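Long-range contact in 5' nucleotidase family protein (Staphylococcus aureus subsp. aureus, PDB 4Q7F), which is a 5' nucleotidase family protein that pairs a metal-binding calcineurin-like phosphoesterase domain with a 5'-nucleotidase C-terminal domain: residues H249-V261 with N283-I295. Sequence-based numbering, arbitrary orientation.
With MN (manganese (II) ion), chain C.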
loop_
_atom_site.group_PDB
_atom_site.type_symbol
_atom_site.label_atom_id
_atom_site.label_comp_id
_atom_site.label_asym_id
_atom_site.label_seq_id
_atom_site.Cartn_x
_atom_site.Cartn_y
_atom_site.Cartn_z
ATOM N N HIS A 249 -7.155 3.033 1.196
ATOM C CA HIS A 249 -7.853 1.896 1.808
ATOM C C HIS A 249 -9.016 2.326 2.711
ATOM O O HIS A 249 -9.401 1.614 3.647
ATOM C CB HIS A 249 -6.885 1.051 2.613
ATOM C CG HIS A 249 -5.750 0.501 1.819
ATOM N ND1 HIS A 249 -4.874 -0.426 2.333
ATOM C CD2 HIS A 249 -5.400 0.671 0.526
ATOM C CE1 HIS A 249 -3.991 -0.751 1.406
ATOM N NE2 HIS A 249 -4.312 -0.131 0.291
ATOM N N ARG A 250 -9.563 3.497 2.446
ATOM C CA ARG A 250 -10.690 4.001 3.206
ATOM C C ARG A 250 -11.999 3.555 2.553
ATOM O O ARG A 250 -12.006 3.161 1.382
ATOM C CB ARG A 250 -10.627 5.510 3.228
ATOM C CG ARG A 250 -9.364 6.032 3.888
ATOM C CD ARG A 250 -9.144 7.484 3.557
ATOM N NE ARG A 250 -10.118 8.324 4.228
ATOM C CZ ARG A 250 -10.154 9.648 4.135
ATOM N NH1 ARG A 250 -9.300 10.291 3.348
ATOM N NH2 ARG A 250 -11.076 10.328 4.802
ATOM N N GLN A 251 -13.090 3.611 3.335
ATOM C CA GLN A 251 -14.418 3.231 2.870
ATOM C C GLN A 251 -15.275 4.477 2.785
ATOM O O GLN A 251 -15.712 5.030 3.809
ATOM C CB GLN A 251 -15.008 2.147 3.760
ATOM C CG GLN A 251 -14.099 0.926 3.741
ATOM C CD GLN A 251 -14.741 -0.322 4.263
ATOM O OE1 GLN A 251 -15.822 -0.285 4.839
ATOM N NE2 GLN A 251 -14.072 -1.455 4.055
ATOM N N ILE A 252 -15.450 4.944 1.554
ATOM C CA ILE A 252 -16.163 6.174 1.279
ATOM C C ILE A 252 -17.162 5.974 0.164
ATOM O O ILE A 252 -16.846 5.329 -0.824
ATOM C CB ILE A 252 -15.159 7.264 0.830
ATOM C CG1 ILE A 252 -14.215 7.603 1.991
ATOM C CG2 ILE A 252 -15.877 8.524 0.371
ATOM C CD1 ILE A 252 -13.103 8.547 1.606
ATOM N N ALA A 253 -18.357 6.531 0.341
ATOM C CA ALA A 253 -19.419 6.498 -0.657
ATOM C C ALA A 253 -20.380 7.599 -0.280
ATOM O O ALA A 253 -21.238 7.417 0.591
ATOM C CB ALA A 253 -20.138 5.158 -0.678
ATOM N N GLU A 254 -20.232 8.743 -0.935
ATOM C CA GLU A 254 -21.045 9.900 -0.627
ATOM C C GLU A 254 -21.061 10.814 -1.833
ATOM O O GLU A 254 -20.522 10.472 -2.889
ATOM C CB GLU A 254 -20.458 10.603 0.601
ATOM C CG GLU A 254 -19.083 11.205 0.385
ATOM C CD GLU A 254 -18.426 11.642 1.688
ATOM O OE1 GLU A 254 -18.225 12.858 1.877
ATOM O OE2 GLU A 254 -18.136 10.770 2.536
ATOM N N ARG A 255 -21.676 11.979 -1.671
ATOM C CA ARG A 255 -21.796 12.944 -2.746
ATOM C C ARG A 255 -20.958 14.179 -2.430
ATOM O O ARG A 255 -20.911 14.611 -1.281
ATOM C CB ARG A 255 -23.272 13.358 -2.888
ATOM C CG ARG A 255 -24.260 12.195 -2.787
ATOM C CD ARG A 255 -24.192 11.235 -3.964
ATOM N NE ARG A 255 -25.042 11.672 -5.069
ATOM C CZ ARG A 255 -26.325 11.330 -5.212
ATOM N NH1 ARG A 255 -27.009 11.786 -6.253
ATOM N NH2 ARG A 255 -26.928 10.535 -4.325
ATOM N N PHE A 256 -20.268 14.714 -3.438
ATOM C CA PHE A 256 -19.518 15.973 -3.288
ATOM C C PHE A 256 -20.273 16.826 -4.295
ATOM O O PHE A 256 -20.095 16.667 -5.507
ATOM C CB PHE A 256 -18.041 15.883 -3.658
ATOM C CG PHE A 256 -17.284 17.179 -3.432
ATOM C CD1 PHE A 256 -17.330 18.204 -4.368
ATOM C CD2 PHE A 256 -16.532 17.370 -2.283
ATOM C CE1 PHE A 256 -16.650 19.394 -4.164
ATOM C CE2 PHE A 256 -15.834 18.554 -2.073
ATOM C CZ PHE A 256 -15.894 19.569 -3.020
ATOM N N LYS A 257 -21.134 17.706 -3.796
ATOM C CA LYS A 257 -22.011 18.491 -4.654
ATOM C C LYS A 257 -22.837 17.457 -5.454
ATOM O O LYS A 257 -23.539 16.655 -4.835
ATOM C CB LYS A 257 -21.229 19.505 -5.499
ATOM C CG LYS A 257 -20.587 20.582 -4.631
ATOM C CD LYS A 257 -19.852 21.639 -5.428
ATOM C CE LYS A 257 -19.270 22.678 -4.483
ATOM N NZ LYS A 257 -18.381 23.629 -5.190
ATOM N N GLN A 258 -22.741 17.417 -6.781
ATOM C CA GLN A 258 -23.512 16.406 -7.556
ATOM C C GLN A 258 -22.682 15.172 -7.901
ATOM O O GLN A 258 -23.201 14.188 -8.437
ATOM C CB GLN A 258 -24.063 17.017 -8.839
ATOM C CG GLN A 258 -25.055 18.139 -8.581
ATOM C CD GLN A 258 -26.307 17.635 -7.895
ATOM O OE1 GLN A 258 -27.023 16.779 -8.427
ATOM N NE2 GLN A 258 -26.591 18.172 -6.721
ATOM N N THR A 259 -21.395 15.224 -7.581
ATOM C CA THR A 259 -20.483 14.135 -7.909
ATOM C C THR A 259 -20.633 12.924 -6.983
ATOM O O THR A 259 -20.719 13.080 -5.773
ATOM C CB THR A 259 -19.020 14.630 -7.829
ATOM O OG1 THR A 259 -18.844 15.769 -8.685
ATOM C CG2 THR A 259 -18.058 13.527 -8.254
ATOM N N ALA A 260 -20.685 11.721 -7.561
ATOM C CA ALA A 260 -20.704 10.509 -6.760
ATOM C C ALA A 260 -19.239 10.181 -6.444
ATOM O O ALA A 260 -18.419 10.021 -7.366
ATOM C CB ALA A 260 -21.360 9.356 -7.511
ATOM N N VAL A 261 -18.912 10.096 -5.150
ATOM C CA VAL A 261 -17.542 9.814 -4.692
ATOM C C VAL A 261 -17.453 8.443 -4.017
ATOM O O VAL A 261 -18.229 8.132 -3.098
ATOM C CB VAL A 261 -17.064 10.880 -3.700
ATOM C CG1 VAL A 261 -15.605 10.648 -3.341
ATOM C CG2 VAL A 261 -17.295 12.274 -4.272
ATOM N N ASN A 283 -31.482 12.218 -19.899
ATOM C CA ASN A 283 -30.216 12.701 -19.377
ATOM C C ASN A 283 -29.845 11.889 -18.147
ATOM O O ASN A 283 -30.600 11.830 -17.178
ATOM C CB ASN A 283 -30.326 14.176 -19.007
ATOM C CG ASN A 283 -30.632 15.049 -20.202
ATOM O OD1 ASN A 283 -30.156 14.793 -21.310
ATOM N ND2 ASN A 283 -31.422 16.095 -19.985
ATOM N N LEU A 284 -28.680 11.259 -18.196
ATOM C CA LEU A 284 -28.183 10.445 -17.090
ATOM C C LEU A 284 -27.796 11.295 -15.883
ATOM O O LEU A 284 -27.131 12.319 -16.028
ATOM C CB LEU A 284 -26.962 9.635 -17.547
ATOM C CG LEU A 284 -27.224 8.477 -18.512
ATOM C CD1 LEU A 284 -25.950 7.989 -19.181
ATOM C CD2 LEU A 284 -27.915 7.335 -17.779
ATOM N N SER A 285 -28.237 10.874 -14.702
ATOM C CA SER A 285 -27.876 11.549 -13.466
ATOM C C SER A 285 -27.621 10.477 -12.433
ATOM O O SER A 285 -28.081 9.339 -12.566
ATOM C CB SER A 285 -28.977 12.488 -12.974
ATOM O OG SER A 285 -30.065 11.759 -12.437
ATOM N N VAL A 286 -26.889 10.848 -11.397
ATOM C CA VAL A 286 -26.553 9.927 -10.342
ATOM C C VAL A 286 -27.809 9.539 -9.582
ATOM O O VAL A 286 -28.523 10.396 -9.067
ATOM C CB VAL A 286 -25.556 10.546 -9.334
ATOM C CG1 VAL A 286 -25.296 9.576 -8.193
ATOM C CG2 VAL A 286 -24.254 10.937 -10.017
ATOM N N GLU A 287 -28.065 8.241 -9.510
ATOM C CA GLU A 287 -29.197 7.729 -8.772
ATOM C C GLU A 287 -28.731 7.303 -7.395
ATOM O O GLU A 287 -29.311 7.696 -6.397
ATOM C CB GLU A 287 -29.829 6.555 -9.519
ATOM C CG GLU A 287 -30.857 5.771 -8.726
ATOM C CD GLU A 287 -31.576 4.729 -9.567
ATOM O OE1 GLU A 287 -32.182 5.108 -10.588
ATOM O OE2 GLU A 287 -31.571 3.542 -9.185
ATOM N N SER A 288 -27.667 6.509 -7.344
ATOM C CA SER A 288 -27.136 6.015 -6.078
ATOM C C SER A 288 -25.616 5.849 -6.109
ATOM O O SER A 288 -25.009 5.691 -7.169
ATOM C CB SER A 288 -27.789 4.669 -5.729
ATOM O OG SER A 288 -27.458 3.688 -6.692
ATOM N N CYS A 289 -25.021 5.872 -4.920
ATOM C CA CYS A 289 -23.580 5.728 -4.740
ATOM C C CYS A 289 -23.334 5.119 -3.350
ATOM O O CYS A 289 -23.532 5.792 -2.322
ATOM C CB CYS A 289 -22.923 7.096 -4.866
ATOM S SG CYS A 289 -21.199 7.140 -4.358
ATOM N N GLU A 290 -22.891 3.860 -3.309
ATOM C CA GLU A 290 -22.737 3.178 -2.036
ATOM C C GLU A 290 -21.707 2.078 -2.094
ATOM O O GLU A 290 -21.161 1.787 -3.160
ATOM C CB GLU A 290 -24.091 2.590 -1.637
ATOM C CG GLU A 290 -24.583 1.455 -2.523
ATOM C CD GLU A 290 -26.093 1.267 -2.464
ATOM O OE1 GLU A 290 -26.829 2.102 -3.045
ATOM O OE2 GLU A 290 -26.542 0.259 -1.872
ATOM N N LEU A 291 -21.423 1.490 -0.935
ATOM C CA LEU A 291 -20.512 0.363 -0.853
ATOM C C LEU A 291 -21.367 -0.814 -0.537
ATOM O O LEU A 291 -22.203 -0.742 0.338
ATOM C CB LEU A 291 -19.474 0.519 0.266
ATOM C CG LEU A 291 -18.524 1.709 0.194
ATOM C CD1 LEU A 291 -17.544 1.645 1.378
ATOM C CD2 LEU A 291 -17.776 1.774 -1.133
ATOM N N LEU A 292 -21.176 -1.897 -1.269
ATOM C CA LEU A 292 -21.901 -3.105 -1.031
ATOM C C LEU A 292 -21.021 -3.991 -0.164
ATOM O O LEU A 292 -19.844 -4.163 -0.480
ATOM C CB LEU A 292 -22.128 -3.825 -2.349
ATOM C CG LEU A 292 -22.860 -3.082 -3.448
ATOM C CD1 LEU A 292 -22.998 -4.010 -4.645
ATOM C CD2 LEU A 292 -24.235 -2.609 -2.994
ATOM N N PRO A 293 -21.572 -4.557 0.936
ATOM C CA PRO A 293 -20.730 -5.436 1.745
ATOM C C PRO A 293 -20.419 -6.743 1.023
ATOM O O PRO A 293 -21.252 -7.260 0.279
ATOM C CB PRO A 293 -21.579 -5.695 3.009
ATOM C CG PRO A 293 -22.985 -5.363 2.628
ATOM C CD PRO A 293 -22.908 -4.343 1.524
ATOM N N VAL A 294 -19.204 -7.249 1.176
ATOM C CA VAL A 294 -18.889 -8.543 0.588
ATOM C C VAL A 294 -19.228 -9.601 1.642
ATOM O O VAL A 294 -18.652 -9.609 2.725
ATOM C CB VAL A 294 -17.442 -8.642 0.121
ATOM C CG1 VAL A 294 -17.095 -10.076 -0.255
ATOM C CG2 VAL A 294 -17.220 -7.704 -1.066
ATOM N N ILE A 295 -20.166 -10.480 1.316
ATOM C CA ILE A 295 -20.622 -11.494 2.255
ATOM C C ILE A 295 -20.630 -12.876 1.634
ATOM O O ILE A 295 -20.658 -13.028 0.423
ATOM C CB ILE A 295 -22.053 -11.183 2.783
ATOM C CG1 ILE A 295 -23.070 -11.155 1.625
ATOM C CG2 ILE A 295 -22.063 -9.866 3.551
ATOM C CD1 ILE A 295 -24.467 -10.760 2.034
HETATM MN MN MN C . -3.014 -0.125 -1.681
HETATM O O HOH W 1 -2.022 1.843 -1.165
HETATM O O HOH W 2 -1.072 -0.320 -0.215
#
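Cys-289 and Leu-291 of edge strand 284-293 pack against the beta hairpin formed by strands 251-256 and 259-264, where the two mixed sheets of the calcineurin-like phosphoesterase domain lie face to face as a sandwich. Strand 251-256 runs nearly antiparallel to 284-293, at 166°, with the axes 5.5 Å apart, and side chains rather than clear backbone hydrogen bonds join them. The Ala-253 methyl sits directly over the opposing backbone, its CB 3.5 Å from CA of Glu-290, and beside it CG of Leu-291. The two branches of that leucine diverge: CD1 lies against CB of Gln-251 at 3.5 Å, while CD2 rests near the carbonyl O of Ile-252. On the hairpin's returning strand, CB of Ala-260 meets CB of Cys-289 at 3.8 Å. A classic beta bulge at Glu-287 and Ser-288, both opposite Val-275, lets Val-286 and Cys-289 alike face the hairpin. In one of its two modelled conformers, Arg-255 bends at chi2 and chi3, laying one guanidinium face over Val-286, whose CG1 stands off-centre, 3.3 Å above the plane. Beyond the contact, His-249 binds manganese through NE2, together with Asp-27, His-29, Asp-72 and two waters; it lies two residues before strand 251-256, which runs away from the metal. The chi1 of Cys-289 (169°) turns SG to 3.4 Å from the carbonyl O of Val-261.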